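Local atomic coordinates of arginine decarboxylase, A207R protein (Paramecium bursaria Chlorella virus 1, PDB entry 2NVA), a protein that decarboxylates arginine to agmatine with the help of pyridoxal 5'-phosphate, as a viral member of the eukaryotic ornithine decarboxylase-like family. Residues F19-P24 / Y261-T266; A110-S115 / M130-R135; T301-R306 / Y346-G351. All blocks are in the same frame, centred on the assembly; numbering follows the deposited sequence.

Contacts 1 and 3 belong to one mixed beta sheet, whereas contact 2 sits in the parallel sheet of the TIM barrel that carries the cofactor. The centres of contacts 1 and 3 are about 9 Å apart, and the two touch directly: Leu264 O lies 2.9 Å from Phe347 N, a probable hydrogen bond between neighbouring strands. Contact 2 is remote, its centre about 36 Å from that of contact 1 and about 39 Å from that of contact 3, on the other side of the chain's centre. It comes closest to the active site, with the Arg133 side chain about 4 Å from a bound PL2, the cofactor-agmatine adduct; in contact 1 the side chain of Tyr20 is about 12 Å from a bound PL2.

Contact 1 (F19-P24 / Y261-T266); sequences FYVSSP and YSVLAT
Tyr261 faces Ser22 at one end of an antiparallel strand pair, and Phe19 faces Ala265 at the other; between them runs a stretch of the mixed beta sheet that accompanies the TIM barrel in this fold. Strand 18-22, near the start of the chain, is joined here to strand 262-274, more than two hundred residues later.

Tyr261 has the most surface buried. CG is anti to the backbone N (chi1 178°), which carries the ring across to the other segment, where Ser22 CB sits over one face, 3.8 Å from the ring centroid and displaced toward the rim. The ring edge runs along the Ser23-Pro24 backbone, with Tyr261 CE1 3.6 Å from Pro24 N. Its hydroxyl is hydrogen-bonded to Asp52, outside the strand pair, which fixes the far end of the ring.

Phe19 swings its ring toward the other strand, onto Ala265: with chi1 at 61° the ring is flanked by both backbone arms, and the Ala265 methyl lies over one face as a CH-pi contact, Phe19 CZ being 3.5 Å from Ala265 CB. Val5, Ile8 and Leu9 of helix 2-11 pack on this same phenylalanine, and Val21 and Val263 continue its side of the sheet. Tyr20 and Leu264 occupy the other side as a non-hydrogen-bonded pair. Here Leu264 CD1 makes a CH-pi contact almost exactly above the ring centre, 3.7 Å from the centroid of the Tyr20 ring, while CD2 reaches the phenolic oxygen.

Paired bonds link Phe19 to Ala265 and Val21 to Val263. Beyond them Ser23 N donates to Tyr261 O at 2.8 Å, and one water donates to Val21 O and Tyr261 O and accepts from Ser23 OG. On the Tyr20 side, Ser22 OG and Ser262 OG are hydrogen-bonded to each other at 2.8 Å.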
ATOM      1  N   PHE A  19       2.045  -1.111  18.080  1.00 12.21           N
ATOM      2  CA  PHE A  19       3.251  -0.315  18.353  1.00 12.25           C
ATOM      3  C   PHE A  19       4.535  -1.042  17.982  1.00 12.41           C
ATOM      4  O   PHE A  19       4.659  -2.255  18.176  1.00 12.43           O
ATOM      5  CB  PHE A  19       3.289   0.198  19.817  1.00 12.02           C
ATOM      6  CG  PHE A  19       3.309  -0.897  20.878  1.00 12.22           C
ATOM      7  CD1 PHE A  19       4.522  -1.347  21.418  1.00 12.80           C
ATOM      8  CD2 PHE A  19       2.118  -1.443  21.371  1.00 12.60           C
ATOM      9  CE1 PHE A  19       4.542  -2.335  22.417  1.00 13.08           C
ATOM     10  CE2 PHE A  19       2.125  -2.440  22.348  1.00 12.47           C
ATOM     11  CZ  PHE A  19       3.339  -2.885  22.885  1.00 12.44           C
ATOM     12  N   TYR A  20       5.475  -0.279  17.429  1.00 12.59           N
ATOM     13  CA  TYR A  20       6.818  -0.766  17.164  1.00 12.12           C
ATOM     14  C   TYR A  20       7.657  -0.575  18.412  1.00 12.59           C
ATOM     15  O   TYR A  20       7.535   0.456  19.078  1.00 12.91           O
ATOM     16  CB  TYR A  20       7.452   0.015  16.014  1.00 13.08           C
ATOM     17  CG  TYR A  20       6.817  -0.285  14.681  1.00 11.75           C
ATOM     18  CD1 TYR A  20       7.317  -1.307  13.862  1.00 12.11           C
ATOM     19  CD2 TYR A  20       5.720   0.441  14.238  1.00 12.14           C
ATOM     20  CE1 TYR A  20       6.731  -1.597  12.633  1.00 12.58           C
ATOM     21  CE2 TYR A  20       5.117   0.154  13.008  1.00 12.40           C
ATOM     22  CZ  TYR A  20       5.628  -0.863  12.211  1.00 12.76           C
ATOM     23  OH  TYR A  20       5.045  -1.138  10.995  1.00 12.39           O
ATOM     24  N   VAL A  21       8.484  -1.569  18.734  1.00 12.19           N
ATOM     25  CA  VAL A  21       9.504  -1.407  19.779  1.00 12.56           C
ATOM     26  C   VAL A  21      10.846  -1.469  19.069  1.00 12.46           C
ATOM     27  O   VAL A  21      11.220  -2.515  18.529  1.00 13.00           O
ATOM     28  CB  VAL A  21       9.418  -2.494  20.886  1.00 12.34           C
ATOM     29  CG1 VAL A  21      10.520  -2.282  21.944  1.00 12.88           C
ATOM     30  CG2 VAL A  21       8.023  -2.511  21.507  1.00 13.30           C
ATOM     31  N   SER A  22      11.551  -0.339  19.071  1.00 12.51           N
ATOM     32  CA  SER A  22      12.744  -0.171  18.242  1.00 12.58           C
ATOM     33  C   SER A  22      13.982  -0.020  19.099  1.00 12.67           C
ATOM     34  O   SER A  22      13.938   0.656  20.128  1.00 12.53           O
ATOM     35  CB  SER A  22      12.567   1.053  17.343  1.00 13.28           C
ATOM     36  OG  SER A  22      11.409   0.885  16.534  1.00 12.84           O
ATOM     37  N   SER A  23      15.077  -0.647  18.681  1.00 13.23           N
ATOM     38  CA  SER A  23      16.314  -0.611  19.468  1.00 13.85           C
ATOM     39  C   SER A  23      17.524  -0.129  18.671  1.00 13.61           C
ATOM     40  O   SER A  23      18.097  -0.889  17.887  1.00 13.02           O
ATOM     41  CB  SER A  23      16.616  -1.976  20.091  1.00 15.16           C
ATOM     42  OG  SER A  23      16.393  -2.994  19.130  1.00 17.90           O
ATOM     43  N   PRO A  24      17.917   1.135  18.883  1.00 13.34           N
ATOM     44  CA  PRO A  24      19.125   1.664  18.258  1.00 13.15           C
ATOM     45  C   PRO A  24      20.373   0.814  18.531  1.00 13.15           C
ATOM     46  O   PRO A  24      21.232   0.703  17.652  1.00 12.96           O
ATOM     47  CB  PRO A  24      19.271   3.061  18.876  1.00 13.81           C
ATOM     48  CG  PRO A  24      17.897   3.421  19.336  1.00 14.19           C
ATOM     49  CD  PRO A  24      17.188   2.148  19.676  1.00 13.48           C
ATOM     50  N   TYR A 261      15.790  -4.033  13.616  1.00 12.29           N
ATOM     51  CA  TYR A 261      15.667  -2.816  14.402  1.00 12.57           C
ATOM     52  C   TYR A 261      14.427  -2.794  15.306  1.00 12.76           C
ATOM     53  O   TYR A 261      14.463  -2.255  16.416  1.00 12.75           O
ATOM     54  CB  TYR A 261      15.649  -1.607  13.462  1.00 12.46           C
ATOM     55  CG  TYR A 261      15.468  -0.246  14.132  1.00 12.32           C
ATOM     56  CD1 TYR A 261      16.284   0.162  15.193  1.00 12.75           C
ATOM     57  CD2 TYR A 261      14.511   0.665  13.652  1.00 11.81           C
ATOM     58  CE1 TYR A 261      16.122   1.418  15.782  1.00 12.25           C
ATOM     59  CE2 TYR A 261      14.343   1.903  14.218  1.00 10.91           C
ATOM     60  CZ  TYR A 261      15.155   2.290  15.283  1.00 12.54           C
ATOM     61  OH  TYR A 261      14.988   3.537  15.845  1.00 13.46           O
ATOM     62  N   SER A 262      13.331  -3.357  14.804  1.00 12.62           N
ATOM     63  CA  SER A 262      12.029  -3.246  15.452  1.00 12.35           C
ATOM     64  C   SER A 262      11.310  -4.584  15.550  1.00 12.52           C
ATOM     65  O   SER A 262      11.544  -5.481  14.749  1.00 11.90           O
ATOM     66  CB  SER A 262      11.127  -2.275  14.677  1.00 12.43           C
ATOM     67  OG  SER A 262      11.737  -1.000  14.548  1.00 13.80           O
ATOM     68  N   VAL A 263      10.440  -4.694  16.557  1.00 12.72           N
ATOM     69  CA  VAL A 263       9.381  -5.712  16.556  1.00 12.36           C
ATOM     70  C   VAL A 263       8.064  -4.949  16.464  1.00 12.50           C
ATOM     71  O   VAL A 263       8.018  -3.774  16.810  1.00 13.18           O
ATOM     72  CB  VAL A 263       9.417  -6.636  17.813  1.00 12.95           C
ATOM     73  CG1 VAL A 263      10.783  -7.360  17.920  1.00 11.77           C
ATOM     74  CG2 VAL A 263       9.123  -5.853  19.100  1.00 13.85           C
ATOM     75  N   LEU A 264       7.006  -5.598  15.989  1.00 12.04           N
ATOM     76  CA  LEU A 264       5.693  -4.943  15.902  1.00 12.01           C
ATOM     77  C   LEU A 264       4.690  -5.689  16.777  1.00 11.68           C
ATOM     78  O   LEU A 264       4.405  -6.840  16.530  1.00 12.10           O
ATOM     79  CB  LEU A 264       5.203  -4.876  14.454  1.00 12.27           C
ATOM     80  CG  LEU A 264       3.826  -4.237  14.201  1.00 12.08           C
ATOM     81  CD1 LEU A 264       3.668  -2.861  14.852  1.00 12.29           C
ATOM     82  CD2 LEU A 264       3.584  -4.146  12.681  1.00 13.39           C
ATOM     83  N   ALA A 265       4.180  -5.004  17.795  1.00 12.13           N
ATOM     84  CA  ALA A 265       3.197  -5.572  18.723  1.00 11.51           C
ATOM     85  C   ALA A 265       1.786  -5.193  18.279  1.00 11.60           C
ATOM     86  O   ALA A 265       1.532  -4.043  17.923  1.00 11.38           O
ATOM     87  CB  ALA A 265       3.452  -5.074  20.133  1.00 11.65           C
ATOM     88  N   THR A 266       0.898  -6.181  18.276  1.00 11.54           N
ATOM     89  CA  THR A 266      -0.470  -5.987  17.820  1.00 12.31           C
ATOM     90  C   THR A 266      -1.422  -6.833  18.669  1.00 12.03           C
ATOM     91  O   THR A 266      -1.037  -7.885  19.198  1.00 11.79           O
ATOM     92  CB  THR A 266      -0.628  -6.280  16.299  1.00 12.34           C
ATOM     93  OG1 THR A 266      -1.977  -6.049  15.884  1.00 13.80           O
ATOM     94  CG2 THR A 266      -0.236  -7.714  15.936  1.00 12.44           C
TER
HETATM   95  O   HOH W   1      13.520  -4.044  18.645  1.00 14.74           O

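Contact 2 (A110-S115 / M130-R135); sequences ATFDSS and MILRIR
Phe112 lies across Met130 and Leu132 where two parallel strands of the TIM barrel, 109-112 and 129-133, run side by side, joined through helix 115-124 as a beta-alpha-beta crossover. A chi1 of 72° tucks the phenyl ring above its own main chain and brings it over the neighbouring strand. Leu132 CD1 then comes over one face, offset toward the rim and 3.7 Å from Phe112 CE1. Met130 reaches the ring obliquely through CB, 3.7 Å from Phe112 CE2, and its chain, bent at chi2 and chi3, brings CE back to Phe112 CB and to the backbone oxygens of Ala110 and Thr111. Leu118 and Ile121 of helix 115-124 cover this apolar side.

On the other side of the sheet, Thr111 CG2 meets Ile131 CB at 4.0 Å. Three backbone bonds stitch the strands together, the straightest from Arg133 N to Phe112 O at 2.9 Å. The chemistry differs by side: apolar packing of Phe112, Met130 and Leu132 joins the strands to the helix, while the Thr111/Ile131 face is mixed, and there Arg133, its chain extended, reaches the bound PL2 as a water links its NH1 to Thr111 OG1.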
ATOM      1  N   ALA A 110      25.125  10.785  -8.080  1.00 11.88           N
ATOM      2  CA  ALA A 110      23.845  10.157  -8.462  1.00 11.68           C
ATOM      3  C   ALA A 110      24.042   9.067  -9.497  1.00 12.03           C
ATOM      4  O   ALA A 110      25.107   8.970 -10.108  1.00 11.37           O
ATOM      5  CB  ALA A 110      22.848  11.208  -8.985  1.00 12.14           C
ATOM      6  N   THR A 111      23.013   8.241  -9.672  1.00 11.81           N
ATOM      7  CA  THR A 111      23.055   7.139 -10.630  1.00 12.18           C
ATOM      8  C   THR A 111      22.252   7.472 -11.895  1.00 12.52           C
ATOM      9  O   THR A 111      21.426   8.391 -11.897  1.00 12.27           O
ATOM     10  CB  THR A 111      22.525   5.811 -10.018  1.00 12.21           C
ATOM     11  OG1 THR A 111      21.203   6.015  -9.510  1.00 12.37           O
ATOM     12  CG2 THR A 111      23.436   5.336  -8.867  1.00 12.67           C
ATOM     13  N   PHE A 112      22.537   6.739 -12.975  1.00 11.74           N
ATOM     14  CA  PHE A 112      21.757   6.843 -14.216  1.00 12.22           C
ATOM     15  C   PHE A 112      21.808   5.528 -14.974  1.00 12.42           C
ATOM     16  O   PHE A 112      22.693   4.691 -14.731  1.00 12.68           O
ATOM     17  CB  PHE A 112      22.270   7.979 -15.119  1.00 12.24           C
ATOM     18  CG  PHE A 112      23.588   7.681 -15.781  1.00 12.72           C
ATOM     19  CD1 PHE A 112      23.650   7.344 -17.133  1.00 12.84           C
ATOM     20  CD2 PHE A 112      24.771   7.733 -15.047  1.00 12.86           C
ATOM     21  CE1 PHE A 112      24.869   7.063 -17.756  1.00 12.84           C
ATOM     22  CE2 PHE A 112      25.998   7.442 -15.661  1.00 13.25           C
ATOM     23  CZ  PHE A 112      26.044   7.114 -17.018  1.00 13.34           C
ATOM     24  N   ASP A 113      20.854   5.358 -15.886  1.00 12.73           N
ATOM     25  CA  ASP A 113      20.839   4.208 -16.788  1.00 12.79           C
ATOM     26  C   ASP A 113      20.243   4.543 -18.163  1.00 13.03           C
ATOM     27  O   ASP A 113      19.922   3.640 -18.934  1.00 12.74           O
ATOM     28  CB  ASP A 113      20.125   3.002 -16.150  1.00 13.08           C
ATOM     29  CG  ASP A 113      18.634   3.273 -15.826  1.00 13.92           C
ATOM     30  OD1 ASP A 113      18.009   4.182 -16.440  1.00 12.91           O
ATOM     31  OD2 ASP A 113      18.100   2.557 -14.944  1.00 12.74           O
ATOM     32  N   SER A 114      20.108   5.841 -18.455  1.00 12.56           N
ATOM     33  CA  SER A 114      19.514   6.292 -19.717  1.00 12.75           C
ATOM     34  C   SER A 114      20.153   7.572 -20.249  1.00 12.35           C
ATOM     35  O   SER A 114      20.701   8.376 -19.487  1.00 12.26           O
ATOM     36  CB  SER A 114      18.007   6.531 -19.537  1.00 12.73           C
ATOM     37  OG  SER A 114      17.759   7.607 -18.643  1.00 13.32           O
ATOM     38  N   SER A 115      20.069   7.756 -21.563  1.00 12.20           N
ATOM     39  CA  SER A 115      20.599   8.972 -22.197  1.00 12.62           C
ATOM     40  C   SER A 115      19.772  10.198 -21.786  1.00 12.10           C
ATOM     41  O   SER A 115      20.326  11.271 -21.577  1.00 12.89           O
ATOM     42  CB  SER A 115      20.646   8.812 -23.723  1.00 12.44           C
ATOM     43  OG  SER A 115      19.344   8.695 -24.279  1.00 14.09           O
ATOM     44  N   MET A 130      28.505  11.094 -11.680  1.00 12.70           N
ATOM     45  CA  MET A 130      27.543  10.072 -12.084  1.00 12.34           C
ATOM     46  C   MET A 130      28.047   8.649 -11.950  1.00 12.25           C
ATOM     47  O   MET A 130      29.211   8.366 -12.222  1.00 12.62           O
ATOM     48  CB  MET A 130      27.049  10.323 -13.513  1.00 12.47           C
ATOM     49  CG  MET A 130      26.355  11.679 -13.705  1.00 12.19           C
ATOM     50  SD  MET A 130      25.014  12.023 -12.524  1.00 12.96           S
ATOM     51  CE  MET A 130      23.795  10.807 -13.034  1.00 11.80           C
ATOM     52  N   ILE A 131      27.144   7.763 -11.529  1.00 12.09           N
ATOM     53  CA  ILE A 131      27.436   6.344 -11.402  1.00 12.05           C
ATOM     54  C   ILE A 131      26.509   5.592 -12.348  1.00 11.51           C
ATOM     55  O   ILE A 131      25.295   5.696 -12.241  1.00 11.75           O
ATOM     56  CB  ILE A 131      27.260   5.839  -9.934  1.00 12.35           C
ATOM     57  CG1 ILE A 131      28.295   6.492  -9.014  1.00 13.38           C
ATOM     58  CG2 ILE A 131      27.381   4.328  -9.860  1.00 12.08           C
ATOM     59  CD1 ILE A 131      28.038   6.254  -7.514  1.00 13.78           C
ATOM     60  N   LEU A 132      27.093   4.849 -13.281  1.00 11.52           N
ATOM     61  CA  LEU A 132      26.276   4.098 -14.219  1.00 11.78           C
ATOM     62  C   LEU A 132      25.764   2.827 -13.548  1.00 11.84           C
ATOM     63  O   LEU A 132      26.552   1.991 -13.121  1.00 12.16           O
ATOM     64  CB  LEU A 132      27.055   3.769 -15.502  1.00 12.07           C
ATOM     65  CG  LEU A 132      26.367   2.804 -16.483  1.00 12.30           C
ATOM     66  CD1 LEU A 132      25.083   3.383 -17.075  1.00 13.54           C
ATOM     67  CD2 LEU A 132      27.333   2.366 -17.586  1.00 13.27           C
ATOM     68  N   ARG A 133      24.445   2.696 -13.475  1.00 11.86           N
ATOM     69  CA  ARG A 133      23.840   1.479 -12.954  1.00 12.22           C
ATOM     70  C   ARG A 133      23.646   0.472 -14.084  1.00 12.45           C
ATOM     71  O   ARG A 133      23.000   0.776 -15.091  1.00 12.70           O
ATOM     72  CB  ARG A 133      22.500   1.764 -12.273  1.00 12.06           C
ATOM     73  CG  ARG A 133      21.859   0.508 -11.702  1.00 12.64           C
ATOM     74  CD  ARG A 133      20.668   0.843 -10.828  1.00 12.22           C
ATOM     75  NE  ARG A 133      19.900  -0.350 -10.486  1.00 13.01           N
ATOM     76  CZ  ARG A 133      18.807  -0.327  -9.727  1.00 12.37           C
ATOM     77  NH1 ARG A 133      18.356   0.827  -9.250  1.00 12.53           N
ATOM     78  NH2 ARG A 133      18.158  -1.455  -9.450  1.00 12.91           N
ATOM     79  N   ILE A 134      24.228  -0.711 -13.910  1.00 12.68           N
ATOM     80  CA  ILE A 134      24.074  -1.795 -14.876  1.00 12.57           C
ATOM     81  C   ILE A 134      23.128  -2.861 -14.342  1.00 12.33           C
ATOM     82  O   ILE A 134      23.052  -3.085 -13.128  1.00 12.39           O
ATOM     83  CB  ILE A 134      25.441  -2.415 -15.277  1.00 12.67           C
ATOM     84  CG1 ILE A 134      26.129  -3.072 -14.070  1.00 12.75           C
ATOM     85  CG2 ILE A 134      26.334  -1.318 -15.873  1.00 11.43           C
ATOM     86  CD1 ILE A 134      27.386  -3.912 -14.435  1.00 12.41           C
ATOM     87  N   ARG A 135      22.412  -3.520 -15.252  1.00 12.86           N
ATOM     88  CA  ARG A 135      21.504  -4.581 -14.842  1.00 13.26           C
ATOM     89  C   ARG A 135      22.268  -5.889 -14.642  1.00 13.57           C
ATOM     90  O   ARG A 135      22.959  -6.360 -15.556  1.00 13.76           O
ATOM     91  CB  ARG A 135      20.409  -4.791 -15.882  1.00 13.25           C
ATOM     92  CG  ARG A 135      19.437  -5.880 -15.481  1.00 14.87           C
ATOM     93  CD  ARG A 135      18.434  -6.153 -16.563  1.00 15.59           C
ATOM     94  NE  ARG A 135      17.496  -7.181 -16.109  1.00 15.68           N
ATOM     95  CZ  ARG A 135      16.371  -7.513 -16.737  1.00 16.01           C
ATOM     96  NH1 ARG A 135      16.009  -6.884 -17.854  1.00 14.44           N
ATOM     97  NH2 ARG A 135      15.593  -8.459 -16.228  1.00 14.57           N
TER
HETATM   98  O   HOH W   2      20.235   3.390  -8.540  1.00 12.71           O

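Contact 3 (T301-R306 / Y346-G351); sequences TPQLLR and YFPSWG
Gln303 CB lies over one face of the Tyr346 ring, offset toward the rim at 3.8 Å from its centroid, and Leu305 CD2 meets the same ring at the edge, 3.8 Å from Tyr346 CD2. One residue on, the Phe347 ring has Pro302 CB over one face, 3.7 Å from Phe347 CZ, and the proline and the phenyl ring run alongside each other in the same direction. These CH-pi contacts flank a short antiparallel bridge in the mixed beta sheet beside the TIM barrel, where strand 303-304 pairs with the end of strand 344-347.

The bridge is closed by two backbone bonds: Gln303 N donates to Tyr346 O in an almost linear bond (177°), and Tyr346 N returns one to Gln303 O. Tyr346 also packs on Val263 of the next strand, whereas Phe347 meets Phe290 edge-to-face. Leu305, which meets the tyrosine edge, also packs on Val5 and Leu9 of helix 2-11.

With chi1 at -65° Gln303 CG lies by Pro348 CG, and a bend at chi2 swings the amide round, its plane 54° from the phenol ring. A water donates to Gln303 OE1 at 2.7 Å and is also bonded to Tyr346 OH at 2.9 Å.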
ATOM      1  N   THR A 301       5.210 -15.585  11.794  1.00 13.96           N
ATOM      2  CA  THR A 301       4.611 -16.190  12.988  1.00 13.91           C
ATOM      3  C   THR A 301       4.806 -15.247  14.193  1.00 13.99           C
ATOM      4  O   THR A 301       5.940 -14.811  14.464  1.00 14.55           O
ATOM      5  CB  THR A 301       5.248 -17.571  13.297  1.00 14.32           C
ATOM      6  OG1 THR A 301       5.089 -18.445  12.167  1.00 15.13           O
ATOM      7  CG2 THR A 301       4.621 -18.225  14.536  1.00 14.40           C
ATOM      8  N   PRO A 302       3.715 -14.928  14.912  1.00 14.01           N
ATOM      9  CA  PRO A 302       3.829 -14.062  16.081  1.00 13.93           C
ATOM     10  C   PRO A 302       4.327 -14.797  17.326  1.00 14.08           C
ATOM     11  O   PRO A 302       4.226 -16.033  17.419  1.00 13.72           O
ATOM     12  CB  PRO A 302       2.399 -13.601  16.301  1.00 14.03           C
ATOM     13  CG  PRO A 302       1.570 -14.766  15.857  1.00 14.24           C
ATOM     14  CD  PRO A 302       2.312 -15.322  14.659  1.00 14.02           C
ATOM     15  N   GLN A 303       4.842 -14.011  18.271  1.00 13.45           N
ATOM     16  CA  GLN A 303       5.186 -14.471  19.615  1.00 13.57           C
ATOM     17  C   GLN A 303       4.079 -14.023  20.566  1.00 13.40           C
ATOM     18  O   GLN A 303       3.735 -12.843  20.595  1.00 12.99           O
ATOM     19  CB  GLN A 303       6.507 -13.828  20.042  1.00 13.14           C
ATOM     20  CG  GLN A 303       7.692 -14.278  19.195  1.00 14.62           C
ATOM     21  CD  GLN A 303       8.139 -15.667  19.564  1.00 15.56           C
ATOM     22  OE1 GLN A 303       8.350 -15.967  20.741  1.00 15.90           O
ATOM     23  NE2 GLN A 303       8.301 -16.528  18.567  1.00 15.13           N
ATOM     24  N   LEU A 304       3.531 -14.954  21.345  1.00 12.81           N
ATOM     25  CA  LEU A 304       2.531 -14.597  22.360  1.00 13.44           C
ATOM     26  C   LEU A 304       3.193 -13.902  23.544  1.00 13.52           C
ATOM     27  O   LEU A 304       4.265 -14.320  24.000  1.00 13.90           O
ATOM     28  CB  LEU A 304       1.836 -15.856  22.872  1.00 13.68           C
ATOM     29  CG  LEU A 304       0.573 -16.337  22.181  1.00 14.76           C
ATOM     30  CD1 LEU A 304       0.887 -16.947  20.809  1.00 15.71           C
ATOM     31  CD2 LEU A 304      -0.102 -17.358  23.114  1.00 14.73           C
ATOM     32  N   LEU A 305       2.569 -12.838  24.034  1.00 13.55           N
ATOM     33  CA  LEU A 305       3.073 -12.162  25.229  1.00 13.50           C
ATOM     34  C   LEU A 305       2.581 -12.823  26.517  1.00 14.01           C
ATOM     35  O   LEU A 305       3.270 -12.783  27.531  1.00 13.45           O
ATOM     36  CB  LEU A 305       2.767 -10.660  25.189  1.00 13.41           C
ATOM     37  CG  LEU A 305       3.704  -9.986  24.165  1.00 14.93           C
ATOM     38  CD1 LEU A 305       3.093  -8.713  23.603  1.00 15.12           C
ATOM     39  CD2 LEU A 305       5.099  -9.738  24.731  1.00 15.31           C
ATOM     40  N   ARG A 306       1.388 -13.424  26.465  1.00 14.14           N
ATOM     41  CA  ARG A 306       0.863 -14.230  27.574  1.00 14.16           C
ATOM     42  C   ARG A 306       1.611 -15.565  27.671  1.00 14.34           C
ATOM     43  O   ARG A 306       1.760 -16.287  26.674  1.00 13.96           O
ATOM     44  CB  ARG A 306      -0.633 -14.472  27.371  1.00 14.56           C
ATOM     45  CG  ARG A 306      -1.252 -15.437  28.355  1.00 13.87           C
ATOM     46  CD  ARG A 306      -2.775 -15.457  28.254  1.00 14.37           C
ATOM     47  NE  ARG A 306      -3.264 -15.575  26.876  1.00 13.33           N
ATOM     48  CZ  ARG A 306      -3.420 -16.724  26.218  1.00 14.01           C
ATOM     49  NH1 ARG A 306      -3.109 -17.872  26.813  1.00 14.68           N
ATOM     50  NH2 ARG A 306      -3.891 -16.733  24.966  1.00 12.84           N
ATOM     51  N   TYR A 346       3.655 -10.158  19.408  1.00 12.36           N
ATOM     52  CA  TYR A 346       4.544  -9.351  18.592  1.00 12.03           C
ATOM     53  C   TYR A 346       5.194 -10.164  17.486  1.00 12.26           C
ATOM     54  O   TYR A 346       5.374 -11.370  17.604  1.00 12.06           O
ATOM     55  CB  TYR A 346       5.579  -8.602  19.446  1.00 12.35           C
ATOM     56  CG  TYR A 346       6.688  -9.463  20.000  1.00 12.57           C
ATOM     57  CD1 TYR A 346       7.865  -9.688  19.267  1.00 13.24           C
ATOM     58  CD2 TYR A 346       6.580 -10.033  21.267  1.00 14.07           C
ATOM     59  CE1 TYR A 346       8.882 -10.477  19.769  1.00 13.64           C
ATOM     60  CE2 TYR A 346       7.612 -10.817  21.781  1.00 13.21           C
ATOM     61  CZ  TYR A 346       8.746 -11.040  21.023  1.00 13.83           C
ATOM     62  OH  TYR A 346       9.758 -11.823  21.536  1.00 14.38           O
ATOM     63  N   PHE A 347       5.547  -9.467  16.408  1.00 12.55           N
ATOM     64  CA  PHE A 347       6.237 -10.065  15.278  1.00 12.42           C
ATOM     65  C   PHE A 347       7.691  -9.621  15.299  1.00 12.92           C
ATOM     66  O   PHE A 347       7.977  -8.412  15.212  1.00 12.35           O
ATOM     67  CB  PHE A 347       5.564  -9.641  13.970  1.00 12.62           C
ATOM     68  CG  PHE A 347       4.207 -10.255  13.774  1.00 13.08           C
ATOM     69  CD1 PHE A 347       4.066 -11.431  13.045  1.00 12.33           C
ATOM     70  CD2 PHE A 347       3.070  -9.672  14.349  1.00 13.34           C
ATOM     71  CE1 PHE A 347       2.811 -12.014  12.861  1.00 13.91           C
ATOM     72  CE2 PHE A 347       1.804 -10.248  14.173  1.00 14.42           C
ATOM     73  CZ  PHE A 347       1.682 -11.434  13.428  1.00 13.47           C
ATOM     74  N   PRO A 348       8.611 -10.592  15.454  1.00 12.91           N
ATOM     75  CA  PRO A 348      10.038 -10.273  15.517  1.00 13.15           C
ATOM     76  C   PRO A 348      10.563  -9.729  14.187  1.00 12.60           C
ATOM     77  O   PRO A 348       9.982 -10.019  13.154  1.00 12.64           O
ATOM     78  CB  PRO A 348      10.701 -11.632  15.816  1.00 13.27           C
ATOM     79  CG  PRO A 348       9.594 -12.524  16.316  1.00 14.29           C
ATOM     80  CD  PRO A 348       8.347 -12.040  15.615  1.00 13.12           C
ATOM     81  N   SER A 349      11.660  -8.968  14.242  1.00 12.77           N
ATOM     82  CA  SER A 349      12.397  -8.538  13.043  1.00 12.62           C
ATOM     83  C   SER A 349      11.478  -7.872  12.027  1.00 12.86           C
ATOM     84  O   SER A 349      11.412  -8.262  10.858  1.00 12.64           O
ATOM     85  CB  SER A 349      13.178  -9.712  12.430  1.00 13.69           C
ATOM     86  OG  SER A 349      14.098 -10.252  13.393  1.00 14.15           O
ATOM     87  N   TRP A 350      10.771  -6.850  12.503  1.00 12.71           N
ATOM     88  CA  TRP A 350       9.739  -6.209  11.691  1.00 12.83           C
ATOM     89  C   TRP A 350      10.089  -4.748  11.379  1.00 12.40           C
ATOM     90  O   TRP A 350       9.239  -3.860  11.481  1.00 12.93           O
ATOM     91  CB  TRP A 350       8.350  -6.333  12.354  1.00 12.71           C
ATOM     92  CG  TRP A 350       7.287  -6.483  11.313  1.00 12.27           C
ATOM     93  CD1 TRP A 350       6.354  -5.559  10.930  1.00 12.60           C
ATOM     94  CD2 TRP A 350       7.098  -7.619  10.475  1.00 13.25           C
ATOM     95  NE1 TRP A 350       5.578  -6.064   9.902  1.00 12.45           N
ATOM     96  CE2 TRP A 350       6.016  -7.330   9.610  1.00 13.34           C
ATOM     97  CE3 TRP A 350       7.745  -8.870  10.372  1.00 14.72           C
ATOM     98  CZ2 TRP A 350       5.568  -8.238   8.631  1.00 13.69           C
ATOM     99  CZ3 TRP A 350       7.286  -9.786   9.411  1.00 14.81           C
ATOM    100  CH2 TRP A 350       6.207  -9.460   8.556  1.00 15.04           C
ATOM    101  N   GLY A 351      11.345  -4.514  10.992  1.00 12.35           N
ATOM    102  CA  GLY A 351      11.812  -3.162  10.747  1.00 12.02           C
ATOM    103  C   GLY A 351      12.079  -2.789   9.289  1.00 12.17           C
ATOM    104  O   GLY A 351      12.324  -1.626   8.999  1.00 12.28           O
TER
HETATM  105  O   HOH W   3       8.762 -14.260  22.847  1.00 14.73           O